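Local coordinates for protein nucleoside kinase (PDB 2C4E) that phosphorylates a wide range of nucleosides, preferring inosine, guanosine and cytidine, with ATP as its best phosphate donor and magnesium or manganese as cofactor, at residues F199-D202 with D203-R207; I83-S86 with K87-Y90; F129-E132 with I133-I136; E171-L174 with E175-E178; N286-W290 with D291-E295. All blocks are in the same frame, centred on the assembly; numbering follows the deposited sequence.

Contact 3 is buried at the start of a strand inside the large mixed sheet of the ribokinase-type fold; contacts 1, 4 and 5 are partly buried, and contact 2 lies at the surface. Contacts 1 and 5 are both helix N-termini with a hydrophobic staple; the first is polar through an aspartate and an arginine, the second through a threonine. Contact 4 is a regular helical stretch, and it touches contact 1: Arg207 forms a salt bridge with Glu178, and Phe199 and Arg207 pack on Leu174. Contact 2, a turn, combines a water bridge with a small apolar pair. Contact 3 relies chiefly on apolar packing, with its threonine hydroxyl satisfied by a neighbouring strand.

Contact 1: F199-D202 with D203-R207; sequences FEID and DYLER
Between Glu200 and Asp203 the backbone turns into the short helix 201-205, with Glu200 at the N-cap and a regular helical bond from Leu205 N to Ile201 O (3.1 Å). Asp203, the third residue of the helix, reaches back with its carboxylate: OD2 accepts from Glu200 N at 2.9 Å and 165°, on the lone pair pointing away from OD1. This is one half of a capping box. The chi1 of Asp203, -59°, puts CG beside its own backbone N, and from there OD2 meets Glu200 N. Phe199, just before the cap, and Tyr204 form the hydrophobic staple across it. The edge of Phe199 stands on the face of Tyr204 in a T-shaped pair, centroids 5.1 Å apart and planes at 89°, with CD1 over the centre of the tyrosine ring. Asp203 CB lies over a face of the Phe199 ring as a CH-pi contact, 3.6 Å from the centroid. Tyr204 is buried: its OH is hydrogen-bonded to Ser194 and its ring also meets Phe190. Arg207 comes in at the far end of the phenylalanine. Its guanidinium bonds Asp203 O through NH1 (2.8 Å), nearly in its own plane, while NE pairs with Glu178 of helix 170-178. One face of the Arg207 guanidinium is met by Phe199 CZ, 3.4 Å from Arg207 CZ.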
loop_
_atom_site.group_PDB
_atom_site.type_symbol
_atom_site.label_atom_id
_atom_site.label_comp_id
_atom_site.label_asym_id
_atom_site.label_seq_id
_atom_site.Cartn_x
_atom_site.Cartn_y
_atom_site.Cartn_z
ATOM N N PHE A 199 -15.520 -35.275 0.929
ATOM C CA PHE A 199 -15.632 -35.639 2.341
ATOM C C PHE A 199 -16.956 -35.207 2.934
ATOM O O PHE A 199 -17.426 -34.097 2.691
ATOM C CB PHE A 199 -14.526 -34.955 3.144
ATOM C CG PHE A 199 -13.256 -35.756 3.272
ATOM C CD1 PHE A 199 -12.365 -35.469 4.298
ATOM C CD2 PHE A 199 -12.925 -36.759 2.369
ATOM C CE1 PHE A 199 -11.183 -36.166 4.426
ATOM C CE2 PHE A 199 -11.726 -37.468 2.519
ATOM C CZ PHE A 199 -10.876 -37.169 3.549
ATOM N N GLU A 200 -17.538 -36.096 3.729
ATOM C CA GLU A 200 -18.558 -35.744 4.696
ATOM C C GLU A 200 -17.849 -35.642 6.054
ATOM O O GLU A 200 -16.650 -35.933 6.172
ATOM C CB GLU A 200 -19.657 -36.812 4.736
ATOM C CG GLU A 200 -20.470 -36.930 3.453
ATOM C CD GLU A 200 -21.290 -38.212 3.395
ATOM O OE1 GLU A 200 -20.684 -39.302 3.289
ATOM O OE2 GLU A 200 -22.539 -38.140 3.463
ATOM N N ILE A 201 -18.590 -35.209 7.067
ATOM C CA ILE A 201 -18.034 -34.999 8.396
ATOM C C ILE A 201 -17.309 -36.245 8.901
ATOM O O ILE A 201 -16.214 -36.145 9.450
ATOM C CB ILE A 201 -19.151 -34.529 9.366
ATOM C CG1 ILE A 201 -19.441 -33.043 9.099
ATOM C CG2 ILE A 201 -18.737 -34.723 10.836
ATOM C CD1 ILE A 201 -20.832 -32.598 9.444
ATOM N N ASP A 202 -17.899 -37.415 8.688
ATOM C CA ASP A 202 -17.332 -38.655 9.216
ATOM C C ASP A 202 -15.979 -38.972 8.577
ATOM O O ASP A 202 -15.113 -39.575 9.226
ATOM C CB ASP A 202 -18.305 -39.827 9.036
ATOM C CG ASP A 202 -19.433 -39.819 10.058
ATOM O OD1 ASP A 202 -20.262 -40.744 10.028
ATOM O OD2 ASP A 202 -19.582 -38.937 10.927
ATOM N N ASP A 203 -15.800 -38.576 7.314
ATOM C CA ASP A 203 -14.491 -38.704 6.663
ATOM C C ASP A 203 -13.407 -37.857 7.319
ATOM O O ASP A 203 -12.279 -38.310 7.443
ATOM C CB ASP A 203 -14.568 -38.372 5.180
ATOM C CG ASP A 203 -15.541 -39.262 4.444
ATOM O OD1 ASP A 203 -15.248 -40.469 4.284
ATOM O OD2 ASP A 203 -16.635 -38.853 4.006
ATOM N N TYR A 204 -13.724 -36.619 7.695
ATOM C CA TYR A 204 -12.777 -35.826 8.474
ATOM C C TYR A 204 -12.451 -36.515 9.771
ATOM O O TYR A 204 -11.290 -36.531 10.196
ATOM C CB TYR A 204 -13.328 -34.451 8.804
ATOM C CG TYR A 204 -13.426 -33.545 7.622
ATOM C CD1 TYR A 204 -14.631 -33.392 6.944
ATOM C CD2 TYR A 204 -12.331 -32.816 7.186
ATOM C CE1 TYR A 204 -14.737 -32.550 5.855
ATOM C CE2 TYR A 204 -12.424 -31.964 6.107
ATOM C CZ TYR A 204 -13.634 -31.834 5.438
ATOM O OH TYR A 204 -13.745 -30.976 4.364
ATOM N N LEU A 205 -13.466 -37.065 10.420
ATOM C CA LEU A 205 -13.275 -37.602 11.768
ATOM C C LEU A 205 -12.521 -38.932 11.786
ATOM O O LEU A 205 -12.104 -39.380 12.847
ATOM C CB LEU A 205 -14.616 -37.741 12.486
ATOM C CG LEU A 205 -15.314 -36.411 12.786
ATOM C CD1 LEU A 205 -16.731 -36.674 13.273
ATOM C CD2 LEU A 205 -14.541 -35.616 13.797
ATOM N N GLU A 206 -12.359 -39.570 10.626
ATOM C CA GLU A 206 -11.453 -40.715 10.525
ATOM C C GLU A 206 -9.994 -40.247 10.583
ATOM O O GLU A 206 -9.101 -41.035 10.838
ATOM C CB GLU A 206 -11.697 -41.513 9.241
ATOM C CG GLU A 206 -12.968 -42.347 9.293
ATOM C CD GLU A 206 -13.271 -43.061 7.983
ATOM O OE1 GLU A 206 -12.345 -43.234 7.159
ATOM O OE2 GLU A 206 -14.435 -43.457 7.769
ATOM N N ARG A 207 -9.765 -38.960 10.349
ATOM C CA ARG A 207 -8.418 -38.419 10.260
ATOM C C ARG A 207 -8.044 -37.469 11.390
ATOM O O ARG A 207 -6.891 -37.433 11.771
ATOM C CB ARG A 207 -8.254 -37.722 8.932
ATOM C CG ARG A 207 -8.310 -38.722 7.789
ATOM C CD ARG A 207 -8.679 -38.145 6.469
ATOM N NE ARG A 207 -8.607 -39.149 5.407
ATOM C CZ ARG A 207 -9.605 -39.963 5.039
ATOM N NH1 ARG A 207 -10.798 -39.925 5.639
ATOM N NH2 ARG A 207 -9.412 -40.822 4.043
#

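Contact 2: I83-S86 with K87-Y90; sequences INIS and KLYY
The Tyr90 ring is turned back along the chain so that its hydroxyl end meets Ile85: OH lies 4.1 Å from Ile85 CD1. The same oxygen is hydrogen-bonded to Glu75 of helix 73-80. The other flat group, the Asn84 amide, donates almost in its own plane, from ND2 to Ser86 OG (2.7 Å, 157°); its OD1 has a weak bond from Lys7. A water completes this polar side. It donates to Asn84 O at 2.9 Å and accepts from Lys87 N at 2.8 Å, and so joins the residue before the turn to the third residue of the turn. On the apolar side Ile85 and Leu88 touch as they cross at a slant, Ile85 CB lying 3.8 Å from Leu88 CD1. The chi1 of Ile85, 55°, tucks CG1 between the backbone N and the carbonyl carbon, and CD1 at the end of that branch is the atom that reaches Tyr90. Leu88 N closes the turn on Ile85 O (3.2 Å, 166°), coming from well above the carbonyl plane. Leu88 also packs on Leu61 and Phe69, while Ile85 rests on Leu78. The arrangement is a type I beta turn from Ile85 to Leu88, leading the chain from the loop after helix 73-80 into strand 89-90, which pairs in parallel with strand 64-65.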
loop_
_atom_site.group_PDB
_atom_site.type_symbol
_atom_site.label_atom_id
_atom_site.label_comp_id
_atom_site.label_asym_id
_atom_site.label_seq_id
_atom_site.Cartn_x
_atom_site.Cartn_y
_atom_site.Cartn_z
ATOM N N ILE A 83 6.479 -12.895 24.525
ATOM C CA ILE A 83 6.220 -13.930 23.542
ATOM C C ILE A 83 7.584 -14.376 23.014
ATOM O O ILE A 83 8.378 -13.553 22.590
ATOM C CB ILE A 83 5.259 -13.423 22.447
ATOM C CG1 ILE A 83 3.861 -13.252 23.072
ATOM C CG2 ILE A 83 5.188 -14.423 21.298
ATOM C CD1 ILE A 83 2.847 -12.619 22.190
ATOM N N ASN A 84 7.844 -15.678 23.090
ATOM C CA ASN A 84 9.118 -16.264 22.675
ATOM C C ASN A 84 9.223 -16.120 21.160
ATOM O O ASN A 84 8.451 -16.729 20.419
ATOM C CB ASN A 84 9.157 -17.738 23.112
ATOM C CG ASN A 84 10.492 -18.440 22.832
ATOM O OD1 ASN A 84 10.893 -19.341 23.586
ATOM N ND2 ASN A 84 11.162 -18.063 21.771
ATOM N N ILE A 85 10.156 -15.287 20.705
ATOM C CA ILE A 85 10.356 -15.069 19.278
ATOM C C ILE A 85 11.746 -15.534 18.870
ATOM O O ILE A 85 12.286 -15.076 17.869
ATOM C CB ILE A 85 10.129 -13.592 18.919
ATOM C CG1 ILE A 85 11.019 -12.673 19.785
ATOM C CG2 ILE A 85 8.679 -13.255 19.091
ATOM C CD1 ILE A 85 11.141 -11.273 19.278
ATOM N N SER A 86 12.293 -16.464 19.656
ATOM C CA SER A 86 13.584 -17.097 19.387
ATOM C C SER A 86 13.645 -17.834 18.045
ATOM O O SER A 86 14.723 -17.963 17.472
ATOM C CB SER A 86 13.970 -18.050 20.540
ATOM O OG SER A 86 13.272 -19.282 20.507
ATOM N N LYS A 87 12.498 -18.292 17.541
ATOM C CA LYS A 87 12.453 -19.046 16.283
ATOM C C LYS A 87 12.185 -18.157 15.043
ATOM O O LYS A 87 12.105 -18.677 13.935
ATOM C CB LYS A 87 11.433 -20.188 16.352
ATOM C CG LYS A 87 11.815 -21.347 17.297
ATOM C CD LYS A 87 10.624 -22.247 17.589
ATOM C CE LYS A 87 11.040 -23.552 18.247
ATOM N NZ LYS A 87 11.758 -23.280 19.522
ATOM N N LEU A 88 12.068 -16.836 15.201
ATOM C CA LEU A 88 11.844 -15.972 14.033
ATOM C C LEU A 88 13.065 -15.996 13.110
ATOM O O LEU A 88 14.205 -15.981 13.577
ATOM C CB LEU A 88 11.563 -14.520 14.429
ATOM C CG LEU A 88 10.260 -14.148 15.131
ATOM C CD1 LEU A 88 10.122 -12.629 15.217
ATOM C CD2 LEU A 88 9.040 -14.765 14.462
ATOM N N TYR A 89 12.808 -16.065 11.807
ATOM C CA TYR A 89 13.825 -15.865 10.794
ATOM C C TYR A 89 13.796 -14.400 10.375
ATOM O O TYR A 89 12.753 -13.888 9.992
ATOM C CB TYR A 89 13.569 -16.759 9.579
ATOM C CG TYR A 89 14.604 -16.562 8.502
ATOM C CD1 TYR A 89 14.402 -15.641 7.478
ATOM C CD2 TYR A 89 15.810 -17.259 8.537
ATOM C CE1 TYR A 89 15.370 -15.437 6.498
ATOM C CE2 TYR A 89 16.780 -17.062 7.564
ATOM C CZ TYR A 89 16.550 -16.153 6.549
ATOM O OH TYR A 89 17.499 -15.947 5.575
ATOM N N TYR A 90 14.944 -13.731 10.459
ATOM C CA TYR A 90 15.066 -12.329 10.078
ATOM C C TYR A 90 15.756 -12.236 8.723
ATOM O O TYR A 90 16.903 -12.664 8.572
ATOM C CB TYR A 90 15.897 -11.568 11.114
ATOM C CG TYR A 90 15.150 -11.222 12.382
ATOM C CD1 TYR A 90 14.892 -12.187 13.354
ATOM C CD2 TYR A 90 14.716 -9.921 12.615
ATOM C CE1 TYR A 90 14.215 -11.857 14.523
ATOM C CE2 TYR A 90 14.049 -9.582 13.772
ATOM C CZ TYR A 90 13.795 -10.549 14.722
ATOM O OH TYR A 90 13.126 -10.198 15.867
HETATM O O HOH W 1 10.012 -18.606 18.886
#

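Contact 3: F129-E132 with I133-I136; sequences FNTE and IVHI
Phe129 meets Val134 almost entirely through its inner half. Its CB lies 3.6 Å from Val134 CG2, and CG is equally close to that methyl at 3.6 Å. Further along, CD2 is 3.8 Å from Val134 CG2 and CD1 4.1 Å, so that the methyl sits nearest the root of the ring while CG1 of the same valine lies over one face. The two side chains cross at about a right angle. The Phe129 chi1 of -60° puts CG beside the backbone N, anti to the carbonyl carbon, and turns one ring face to Val134. Between the two residues the chain turns a corner at Glu132, within strand 131-136, the first strand of a beta-alpha-beta unit with helix 141-151 and strand 156-159. Val134 also touches Ala151 of that helix. Thr131 meets the same methyl, OG1 lying 3.7 Å from Val134 CG2, and its side chain too runs roughly perpendicular to the valine. That hydroxyl is hydrogen-bonded to Thr9 in the adjacent strand 7-11.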
loop_
_atom_site.group_PDB
_atom_site.type_symbol
_atom_site.label_atom_id
_atom_site.label_comp_id
_atom_site.label_asym_id
_atom_site.label_seq_id
_atom_site.Cartn_x
_atom_site.Cartn_y
_atom_site.Cartn_z
ATOM N N PHE A 129 9.654 -29.174 17.837
ATOM C CA PHE A 129 8.821 -28.383 18.705
ATOM C C PHE A 129 8.686 -29.128 20.012
ATOM O O PHE A 129 8.511 -30.349 20.020
ATOM C CB PHE A 129 7.437 -28.219 18.067
ATOM C CG PHE A 129 7.461 -27.538 16.721
ATOM C CD1 PHE A 129 7.678 -26.185 16.636
ATOM C CD2 PHE A 129 7.277 -28.253 15.552
ATOM C CE1 PHE A 129 7.694 -25.549 15.408
ATOM C CE2 PHE A 129 7.303 -27.602 14.329
ATOM C CZ PHE A 129 7.498 -26.254 14.280
ATOM N N ASN A 130 8.774 -28.403 21.121
ATOM C CA ASN A 130 8.627 -29.004 22.429
ATOM C C ASN A 130 7.357 -28.563 23.126
ATOM O O ASN A 130 7.214 -28.747 24.339
ATOM C CB ASN A 130 9.850 -28.658 23.299
ATOM C CG ASN A 130 11.141 -29.199 22.725
ATOM O OD1 ASN A 130 12.190 -28.527 22.771
ATOM N ND2 ASN A 130 11.093 -30.423 22.196
ATOM N N THR A 131 6.431 -28.005 22.356
ATOM C CA THR A 131 5.182 -27.481 22.885
ATOM C C THR A 131 4.045 -28.503 22.855
ATOM O O THR A 131 4.094 -29.484 22.133
ATOM C CB THR A 131 4.771 -26.247 22.063
ATOM O OG1 THR A 131 4.925 -26.525 20.659
ATOM C CG2 THR A 131 5.713 -25.086 22.351
ATOM N N GLU A 132 3.008 -28.261 23.648
ATOM C CA GLU A 132 1.848 -29.148 23.660
ATOM C C GLU A 132 1.078 -29.104 22.350
ATOM O O GLU A 132 0.558 -30.119 21.928
ATOM C CB GLU A 132 0.913 -28.809 24.810
ATOM C CG GLU A 132 1.412 -29.421 26.107
ATOM C CD GLU A 132 0.652 -29.001 27.333
ATOM O OE1 GLU A 132 -0.517 -28.577 27.213
ATOM O OE2 GLU A 132 1.245 -29.140 28.428
ATOM N N ILE A 133 0.972 -27.914 21.770
ATOM C CA ILE A 133 0.253 -27.704 20.503
ATOM C C ILE A 133 1.100 -26.897 19.550
ATOM O O ILE A 133 1.732 -25.924 19.948
ATOM C CB ILE A 133 -1.089 -26.969 20.711
ATOM C CG1 ILE A 133 -1.951 -27.723 21.717
ATOM C CG2 ILE A 133 -1.789 -26.800 19.360
ATOM C CD1 ILE A 133 -3.312 -27.096 21.945
ATOM N N VAL A 134 1.145 -27.333 18.302
ATOM C CA VAL A 134 1.703 -26.558 17.217
ATOM C C VAL A 134 0.515 -26.135 16.359
ATOM O O VAL A 134 -0.155 -26.978 15.743
ATOM C CB VAL A 134 2.708 -27.401 16.403
ATOM C CG1 VAL A 134 3.134 -26.679 15.164
ATOM C CG2 VAL A 134 3.908 -27.760 17.284
ATOM N N HIS A 135 0.247 -24.832 16.323
ATOM C CA HIS A 135 -0.850 -24.294 15.543
ATOM C C HIS A 135 -0.303 -23.669 14.272
ATOM O O HIS A 135 0.570 -22.799 14.332
ATOM C CB HIS A 135 -1.631 -23.251 16.330
ATOM C CG HIS A 135 -2.704 -22.604 15.526
ATOM N ND1 HIS A 135 -3.832 -23.276 15.117
ATOM C CD2 HIS A 135 -2.799 -21.353 15.015
ATOM C CE1 HIS A 135 -4.570 -22.471 14.374
ATOM N NE2 HIS A 135 -3.979 -21.290 14.318
ATOM N N ILE A 136 -0.841 -24.130 13.148
ATOM C CA ILE A 136 -0.371 -23.819 11.814
ATOM C C ILE A 136 -1.429 -22.967 11.144
ATOM O O ILE A 136 -2.496 -23.442 10.781
ATOM C CB ILE A 136 -0.134 -25.094 11.021
ATOM C CG1 ILE A 136 0.961 -25.897 11.714
ATOM C CG2 ILE A 136 0.270 -24.732 9.576
ATOM C CD1 ILE A 136 1.165 -27.307 11.173
#

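Contact 4: E171-L174 with E175-E178; sequences EMLL and EIIE
Helix 170-178 is the setting here, and its regular bonds link residues four apart, as in Ile177 N to Leu173 O (3.1 Å) and Glu178 N to Leu174 O (3.0 Å). On its inward side Leu173 and Ile177 meet at an oblique angle, with Leu173 CG 3.9 Å from Ile177 CD1. Leu173 CD1 also lies 4.2 Å from Ile176 CG2. The chi1 of Leu173, -171°, leaves CG beside the carbonyl carbon, where Ile177 CD1 meets it. Both Leu173 and Ile177 pack on Leu197 of helix 187-197, while Ile176 faces helix 141-151 at Leu145 and Ala148. The helix is the crossover of a beta-alpha-beta unit between strands 156-159 and 182-186. On the flank that meets Phe199 and Arg207, Leu174 lies across Glu178: Leu174 CD1 is 3.8 Å from Glu178 OE2, the oxygen that Arg207 holds. The methylene CG of Glu178 rests 3.1 Å from Leu174 O. One turn back, Glu175 turns its OE2 to Lys149 in a salt bridge.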
loop_
_atom_site.group_PDB
_atom_site.type_symbol
_atom_site.label_atom_id
_atom_site.label_comp_id
_atom_site.label_asym_id
_atom_site.label_seq_id
_atom_site.Cartn_x
_atom_site.Cartn_y
_atom_site.Cartn_z
ATOM N N GLU A 171 -4.774 -33.637 -3.045
ATOM C CA GLU A 171 -3.777 -34.551 -2.461
ATOM C C GLU A 171 -3.031 -33.947 -1.271
ATOM O O GLU A 171 -2.815 -34.601 -0.236
ATOM C CB GLU A 171 -2.787 -34.987 -3.554
ATOM C CG GLU A 171 -3.390 -35.893 -4.628
ATOM C CD GLU A 171 -4.157 -35.154 -5.724
ATOM O OE1 GLU A 171 -3.850 -33.976 -6.012
ATOM O OE2 GLU A 171 -5.078 -35.763 -6.313
ATOM N N MET A 172 -2.636 -32.692 -1.421
ATOM C CA MET A 172 -1.924 -31.989 -0.382
ATOM C C MET A 172 -2.815 -31.665 0.816
ATOM O O MET A 172 -2.369 -31.674 1.962
ATOM C CB MET A 172 -1.374 -30.691 -0.936
ATOM C CG MET A 172 -0.417 -30.029 0.015
ATOM S SD MET A 172 0.139 -28.475 -0.629
ATOM C CE MET A 172 1.357 -28.022 0.624
ATOM N N LEU A 173 -4.065 -31.328 0.549
ATOM C CA LEU A 173 -5.008 -31.056 1.629
ATOM C C LEU A 173 -5.287 -32.310 2.434
ATOM O O LEU A 173 -5.365 -32.256 3.662
ATOM C CB LEU A 173 -6.322 -30.481 1.079
ATOM C CG LEU A 173 -7.308 -29.964 2.124
ATOM C CD1 LEU A 173 -6.652 -28.887 2.991
ATOM C CD2 LEU A 173 -8.579 -29.437 1.433
ATOM N N LEU A 174 -5.421 -33.436 1.747
ATOM C CA LEU A 174 -5.654 -34.704 2.408
ATOM C C LEU A 174 -4.442 -35.002 3.279
ATOM O O LEU A 174 -4.586 -35.369 4.431
ATOM C CB LEU A 174 -5.872 -35.817 1.383
ATOM C CG LEU A 174 -6.173 -37.208 1.925
ATOM C CD1 LEU A 174 -7.437 -37.203 2.777
ATOM C CD2 LEU A 174 -6.311 -38.195 0.749
ATOM N N GLU A 175 -3.252 -34.760 2.748
ATOM C CA GLU A 175 -2.019 -35.051 3.504
ATOM C C GLU A 175 -1.880 -34.230 4.784
ATOM O O GLU A 175 -1.555 -34.778 5.822
ATOM C CB GLU A 175 -0.783 -34.871 2.620
ATOM C CG GLU A 175 0.507 -35.342 3.270
ATOM C CD GLU A 175 0.622 -36.855 3.422
ATOM O OE1 GLU A 175 -0.295 -37.604 2.998
ATOM O OE2 GLU A 175 1.657 -37.294 3.961
ATOM N N ILE A 176 -2.129 -32.925 4.738
ATOM C CA ILE A 176 -1.987 -32.134 5.952
ATOM C C ILE A 176 -3.086 -32.474 6.968
ATOM O O ILE A 176 -2.832 -32.510 8.168
ATOM C CB ILE A 176 -1.905 -30.622 5.628
ATOM C CG1 ILE A 176 -1.377 -29.849 6.832
ATOM C CG2 ILE A 176 -3.265 -30.059 5.170
ATOM C CD1 ILE A 176 -0.790 -28.513 6.472
ATOM N N ILE A 177 -4.295 -32.746 6.490
ATOM C CA ILE A 177 -5.397 -33.130 7.364
ATOM C C ILE A 177 -5.107 -34.463 8.057
ATOM O O ILE A 177 -5.512 -34.663 9.194
ATOM C CB ILE A 177 -6.744 -33.172 6.588
ATOM C CG1 ILE A 177 -7.189 -31.756 6.296
ATOM C CG2 ILE A 177 -7.815 -33.945 7.364
ATOM C CD1 ILE A 177 -8.477 -31.684 5.441
ATOM N N GLU A 178 -4.366 -35.346 7.385
ATOM C CA GLU A 178 -4.058 -36.643 7.945
ATOM C C GLU A 178 -3.025 -36.464 9.068
ATOM O O GLU A 178 -2.835 -37.362 9.874
ATOM C CB GLU A 178 -3.652 -37.654 6.855
ATOM C CG GLU A 178 -4.903 -38.024 6.041
ATOM C CD GLU A 178 -4.754 -39.170 5.078
ATOM O OE1 GLU A 178 -3.671 -39.308 4.472
ATOM O OE2 GLU A 178 -5.761 -39.905 4.908
#

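Contact 5: N286-W290 with D291-E295; sequences NLPTW and DKVVE
From Thr289 the chain passes from extended loop into helix 290-299, and the first helical bonds follow at once: Val293 N to Thr289 O at 3.1 Å and Val294 N to Trp290 O at 2.9 Å and 168°, the latter nearly straight on to the carbonyl. Thr289 occupies the N-cap. Its OG1 accepts weakly from Lys292 N at 3.3 Å, a capping bond to an amide of the first helical turn. With chi1 at 61° the hydroxyl is held between the backbone N and carbonyl carbon of Thr289, and OG1 lies only 3.1 Å from Lys292 CG as the two side chains run side by side. Before the cap, Pro288 pushes CG against Val293 CG2 at 3.3 Å, a tight carbon contact. Behind this pair stand Phe276 and Ala272 of helix 263-277. Trp290, the first residue of the helix, meets Val294 one turn on. Val294 CG2 lies over one face of its indole, 3.8 Å from the centroid of the five-membered ring and 28° off the normal, closest to NE1 at 3.4 Å. Asp291 OD1 sits near the ring plane at the edge, 3.6 Å from Trp290 CD1. The indole also has a cation-pi partner in Lys259 and packs on Ile269. Threonine cap and Pro288-Val293 pair together make the N-cap with hydrophobic staple that begins the C-terminal helix of this ribokinase-family fold.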
loop_
_atom_site.group_PDB
_atom_site.type_symbol
_atom_site.label_atom_id
_atom_site.label_comp_id
_atom_site.label_asym_id
_atom_site.label_seq_id
_atom_site.Cartn_x
_atom_site.Cartn_y
_atom_site.Cartn_z
ATOM N N ASN A 286 -7.776 -5.233 21.009
ATOM C CA ASN A 286 -8.681 -5.467 22.139
ATOM C C ASN A 286 -8.711 -6.929 22.562
ATOM O O ASN A 286 -9.768 -7.459 22.910
ATOM C CB ASN A 286 -10.107 -4.980 21.809
ATOM C CG ASN A 286 -10.938 -4.680 23.057
ATOM O OD1 ASN A 286 -12.104 -5.096 23.166
ATOM N ND2 ASN A 286 -10.351 -3.952 23.998
ATOM N N LEU A 287 -7.541 -7.565 22.555
ATOM C CA LEU A 287 -7.442 -8.952 22.996
ATOM C C LEU A 287 -7.643 -9.008 24.507
ATOM O O LEU A 287 -7.011 -8.252 25.254
ATOM C CB LEU A 287 -6.100 -9.569 22.586
ATOM C CG LEU A 287 -5.996 -9.925 21.101
ATOM C CD1 LEU A 287 -4.556 -10.219 20.729
ATOM C CD2 LEU A 287 -6.873 -11.103 20.719
ATOM N N PRO A 288 -8.560 -9.860 24.968
ATOM C CA PRO A 288 -8.897 -9.905 26.390
ATOM C C PRO A 288 -7.995 -10.811 27.237
ATOM O O PRO A 288 -7.313 -11.703 26.722
ATOM C CB PRO A 288 -10.314 -10.466 26.368
ATOM C CG PRO A 288 -10.276 -11.437 25.227
ATOM C CD PRO A 288 -9.373 -10.811 24.182
ATOM N N THR A 289 -8.036 -10.581 28.545
ATOM C CA THR A 289 -7.442 -11.487 29.515
ATOM C C THR A 289 -8.378 -12.652 29.781
ATOM O O THR A 289 -9.563 -12.596 29.463
ATOM C CB THR A 289 -7.197 -10.789 30.847
ATOM O OG1 THR A 289 -8.442 -10.317 31.390
ATOM C CG2 THR A 289 -6.333 -9.546 30.682
ATOM N N TRP A 290 -7.833 -13.680 30.417
ATOM C CA TRP A 290 -8.581 -14.874 30.765
ATOM C C TRP A 290 -9.771 -14.551 31.670
ATOM O O TRP A 290 -10.899 -14.957 31.403
ATOM C CB TRP A 290 -7.669 -15.887 31.462
ATOM C CG TRP A 290 -8.421 -17.111 31.810
ATOM C CD1 TRP A 290 -8.924 -17.447 33.033
ATOM C CD2 TRP A 290 -8.821 -18.143 30.912
ATOM N NE1 TRP A 290 -9.593 -18.645 32.952
ATOM C CE2 TRP A 290 -9.545 -19.093 31.658
ATOM C CE3 TRP A 290 -8.608 -18.386 29.549
ATOM C CZ2 TRP A 290 -10.078 -20.245 31.086
ATOM C CZ3 TRP A 290 -9.140 -19.531 28.981
ATOM C CH2 TRP A 290 -9.857 -20.447 29.745
ATOM N N ASP A 291 -9.521 -13.820 32.743
ATOM C CA ASP A 291 -10.601 -13.519 33.679
ATOM C C ASP A 291 -11.696 -12.695 33.012
ATOM O O ASP A 291 -12.867 -12.892 33.307
ATOM C CB ASP A 291 -10.083 -12.827 34.942
ATOM C CG ASP A 291 -9.296 -13.763 35.845
ATOM O OD1 ASP A 291 -9.296 -15.008 35.624
ATOM O OD2 ASP A 291 -8.638 -13.332 36.810
ATOM N N LYS A 292 -11.331 -11.805 32.088
ATOM C CA LYS A 292 -12.331 -11.000 31.387
ATOM C C LYS A 292 -13.196 -11.857 30.461
ATOM O O LYS A 292 -14.397 -11.603 30.312
ATOM C CB LYS A 292 -11.682 -9.854 30.590
ATOM C CG LYS A 292 -11.129 -8.730 31.454
ATOM C CD LYS A 292 -12.211 -7.750 31.894
ATOM C CE LYS A 292 -11.675 -6.750 32.912
ATOM N NZ LYS A 292 -12.763 -5.976 33.574
ATOM N N VAL A 293 -12.589 -12.865 29.839
ATOM C CA VAL A 293 -13.324 -13.770 28.971
ATOM C C VAL A 293 -14.271 -14.637 29.791
ATOM O O VAL A 293 -15.432 -14.828 29.415
ATOM C CB VAL A 293 -12.364 -14.651 28.155
ATOM C CG1 VAL A 293 -13.082 -15.835 27.546
ATOM C CG2 VAL A 293 -11.700 -13.820 27.075
ATOM N N VAL A 294 -13.785 -15.152 30.915
ATOM C CA VAL A 294 -14.634 -15.969 31.782
ATOM C C VAL A 294 -15.826 -15.140 32.266
ATOM O O VAL A 294 -16.958 -15.625 32.283
ATOM C CB VAL A 294 -13.825 -16.578 32.961
ATOM C CG1 VAL A 294 -14.745 -17.284 33.948
ATOM C CG2 VAL A 294 -12.780 -17.558 32.420
ATOM N N GLU A 295 -15.577 -13.882 32.617
ATOM C CA GLU A 295 -16.625 -12.985 33.106
ATOM C C GLU A 295 -17.714 -12.751 32.065
ATOM O O GLU A 295 -18.898 -12.673 32.394
ATOM C CB GLU A 295 -16.010 -11.647 33.526
ATOM C CG GLU A 295 -16.939 -10.703 34.268
ATOM C CD GLU A 295 -16.280 -9.366 34.575
ATOM O OE1 GLU A 295 -15.377 -8.955 33.815
ATOM O OE2 GLU A 295 -16.661 -8.726 35.577
#